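Local structure of beta-1,4-mannanase (Aplysia kurodai, 3VUP) at residues G77-P82 with L133-D138. The protein probably hydrolyses the beta-1,4-mannosidic bonds of dietary mannan as an endo-acting glycoside hydrolase of the sea hare's digestive fluid. Sequence-based numbering, arbitrary orientation.
Sequences GFVTGP and LQSYID. With SO4 (sulfate ion), chain H.
V79 lies over the backbone of the helix at Y136, its CB 3.7 Å from Y136 CA. Both methyls meet that same CA. CG1 also rests against the carbonyl O of S135, while CG2, the nearer of the two to the CA, runs alongside the tyrosine side chain, 3.8 Å from Y136 CB, and comes up to the ring at its edge, near the ring plane. With CG1 anti to the backbone N of V79 (chi1 172°), CG2 falls beside that N, which sets it against Y136 CA and CB.

One polar bond joins the two segments. S135 OG accepts the backbone N-H of V79 at 2.9 Å, nearly straight at 163°. The hydroxyl stands between its own N and carbonyl carbon (chi1 75°), and there it also hydrogen-bonds K132 O one turn back, so the helix and the strand share it. F78 flanks this bond, with CB 3.8 Å from S135 OG. With an alanine here in place of S135, the V79 N-H would probably be left without its acceptor and K132 O without the hydroxyl.

On another side of the helix, Q134 NE2 reaches a sulfate, probably from the crystallisation liquor, at O1 (2.6 Å); K142 and K251 bind the same ion.

The strand about 79-81 pairs antiparallel with 72-73 in the excursion between barrel strand 58-65 and helix 88-101, and packs on helix 130-147 outside the eight-stranded TIM barrel. From that helix Y136 points to the barrel, its OH bonded to H64 of strand 58-65 and its ring edge-to-face with W111 of strand 105-112, while L133 and I137 meet helix 197-214.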
loop_
_atom_site.group_PDB
_atom_site.type_symbol
_atom_site.label_atom_id
_atom_site.label_comp_id
_atom_site.label_asym_id
_atom_site.label_seq_id
_atom_site.Cartn_x
_atom_site.Cartn_y
_atom_site.Cartn_z
ATOM N N GLY A 77 -25.050 4.057 2.703
ATOM C CA GLY A 77 -23.655 3.701 2.904
ATOM C C GLY A 77 -23.292 2.274 2.534
ATOM O O GLY A 77 -22.179 1.816 2.819
ATOM N N PHE A 78 -24.219 1.563 1.899
ATOM C CA PHE A 78 -23.907 0.245 1.355
ATOM C C PHE A 78 -23.371 0.406 -0.053
ATOM O O PHE A 78 -23.760 1.322 -0.772
ATOM C CB PHE A 78 -25.138 -0.658 1.351
ATOM C CG PHE A 78 -25.583 -1.066 2.723
ATOM C CD1 PHE A 78 -25.198 -2.282 3.260
ATOM C CD2 PHE A 78 -26.372 -0.224 3.486
ATOM C CE1 PHE A 78 -25.601 -2.655 4.527
ATOM C CE2 PHE A 78 -26.777 -0.590 4.755
ATOM C CZ PHE A 78 -26.390 -1.807 5.275
ATOM N N VAL A 79 -22.471 -0.484 -0.448
ATOM C CA VAL A 79 -21.878 -0.425 -1.776
ATOM C C VAL A 79 -22.777 -1.115 -2.801
ATOM O O VAL A 79 -23.268 -2.220 -2.558
ATOM C CB VAL A 79 -20.466 -1.040 -1.761
ATOM C CG1 VAL A 79 -19.907 -1.168 -3.168
ATOM C CG2 VAL A 79 -19.557 -0.198 -0.885
ATOM N N THR A 80 -22.995 -0.452 -3.938
ATOM C CA THR A 80 -23.843 -0.996 -4.994
ATOM C C THR A 80 -23.075 -1.630 -6.143
ATOM O O THR A 80 -23.623 -2.452 -6.876
ATOM C CB THR A 80 -24.788 0.076 -5.580
ATOM O OG1 THR A 80 -24.021 1.126 -6.186
ATOM C CG2 THR A 80 -25.668 0.656 -4.494
ATOM N N GLY A 81 -21.817 -1.241 -6.307
ATOM C CA GLY A 81 -21.017 -1.735 -7.410
ATOM C C GLY A 81 -19.678 -1.030 -7.439
ATOM O O GLY A 81 -19.413 -0.161 -6.606
ATOM N N PRO A 82 -18.821 -1.393 -8.399
ATOM C CA PRO A 82 -17.479 -0.806 -8.481
ATOM C C PRO A 82 -17.501 0.686 -8.812
ATOM O O PRO A 82 -16.600 1.427 -8.416
ATOM C CB PRO A 82 -16.808 -1.613 -9.605
ATOM C CG PRO A 82 -17.590 -2.878 -9.684
ATOM C CD PRO A 82 -19.003 -2.487 -9.370
ATOM N N LEU A 133 -19.365 -3.484 5.057
ATOM C CA LEU A 133 -18.128 -4.056 4.552
ATOM C C LEU A 133 -18.393 -5.237 3.616
ATOM O O LEU A 133 -17.777 -5.340 2.548
ATOM C CB LEU A 133 -17.234 -4.487 5.708
ATOM C CG LEU A 133 -15.905 -5.122 5.305
ATOM C CD1 LEU A 133 -15.110 -4.202 4.375
ATOM C CD2 LEU A 133 -15.105 -5.449 6.549
ATOM N N GLN A 134 -19.303 -6.130 3.996
ATOM C CA GLN A 134 -19.601 -7.264 3.126
ATOM C C GLN A 134 -20.139 -6.814 1.765
ATOM O O GLN A 134 -19.835 -7.436 0.744
ATOM C CB GLN A 134 -20.552 -8.262 3.790
ATOM C CG GLN A 134 -20.583 -9.624 3.090
ATOM C CD GLN A 134 -19.226 -10.326 3.059
ATOM O OE1 GLN A 134 -18.484 -10.329 4.046
ATOM N NE2 GLN A 134 -18.900 -10.929 1.920
ATOM N N SER A 135 -20.924 -5.737 1.741
ATOM C CA SER A 135 -21.403 -5.203 0.464
ATOM C C SER A 135 -20.261 -4.677 -0.404
ATOM O O SER A 135 -20.270 -4.870 -1.616
ATOM C CB SER A 135 -22.519 -4.156 0.642
ATOM O OG SER A 135 -22.043 -2.903 1.102
ATOM N N TYR A 136 -19.268 -4.030 0.204
ATOM C CA TYR A 136 -18.092 -3.622 -0.560
ATOM C C TYR A 136 -17.405 -4.840 -1.170
ATOM O O TYR A 136 -17.054 -4.861 -2.360
ATOM C CB TYR A 136 -17.080 -2.829 0.297
ATOM C CG TYR A 136 -15.793 -2.615 -0.465
ATOM C CD1 TYR A 136 -15.791 -1.877 -1.643
ATOM C CD2 TYR A 136 -14.594 -3.195 -0.051
ATOM C CE1 TYR A 136 -14.638 -1.703 -2.382
ATOM C CE2 TYR A 136 -13.429 -3.019 -0.784
ATOM C CZ TYR A 136 -13.459 -2.274 -1.948
ATOM O OH TYR A 136 -12.299 -2.130 -2.676
ATOM N N ILE A 137 -17.206 -5.857 -0.344
ATOM C CA ILE A 137 -16.514 -7.055 -0.779
ATOM C C ILE A 137 -17.253 -7.750 -1.919
ATOM O O ILE A 137 -16.653 -8.094 -2.942
ATOM C CB ILE A 137 -16.290 -7.974 0.414
ATOM C CG1 ILE A 137 -15.217 -7.355 1.321
ATOM C CG2 ILE A 137 -15.897 -9.375 -0.048
ATOM C CD1 ILE A 137 -15.043 -8.051 2.635
ATOM N N ASP A 138 -18.561 -7.921 -1.764
ATOM C CA ASP A 138 -19.333 -8.675 -2.742
ATOM C C ASP A 138 -19.648 -7.886 -4.011
ATOM O O ASP A 138 -19.615 -8.432 -5.111
ATOM C CB ASP A 138 -20.614 -9.214 -2.108
ATOM C CG ASP A 138 -20.345 -10.308 -1.098
ATOM O OD1 ASP A 138 -19.241 -10.889 -1.131
ATOM O OD2 ASP A 138 -21.241 -10.600 -0.280
HETATM S S SO4 H . -17.048 -14.487 2.062
HETATM O O1 SO4 H . -17.572 -13.128 2.174
HETATM O O2 SO4 H . -16.304 -14.855 3.274
HETATM O O3 SO4 H . -18.147 -15.431 1.880
HETATM O O4 SO4 H . -16.163 -14.561 0.900
#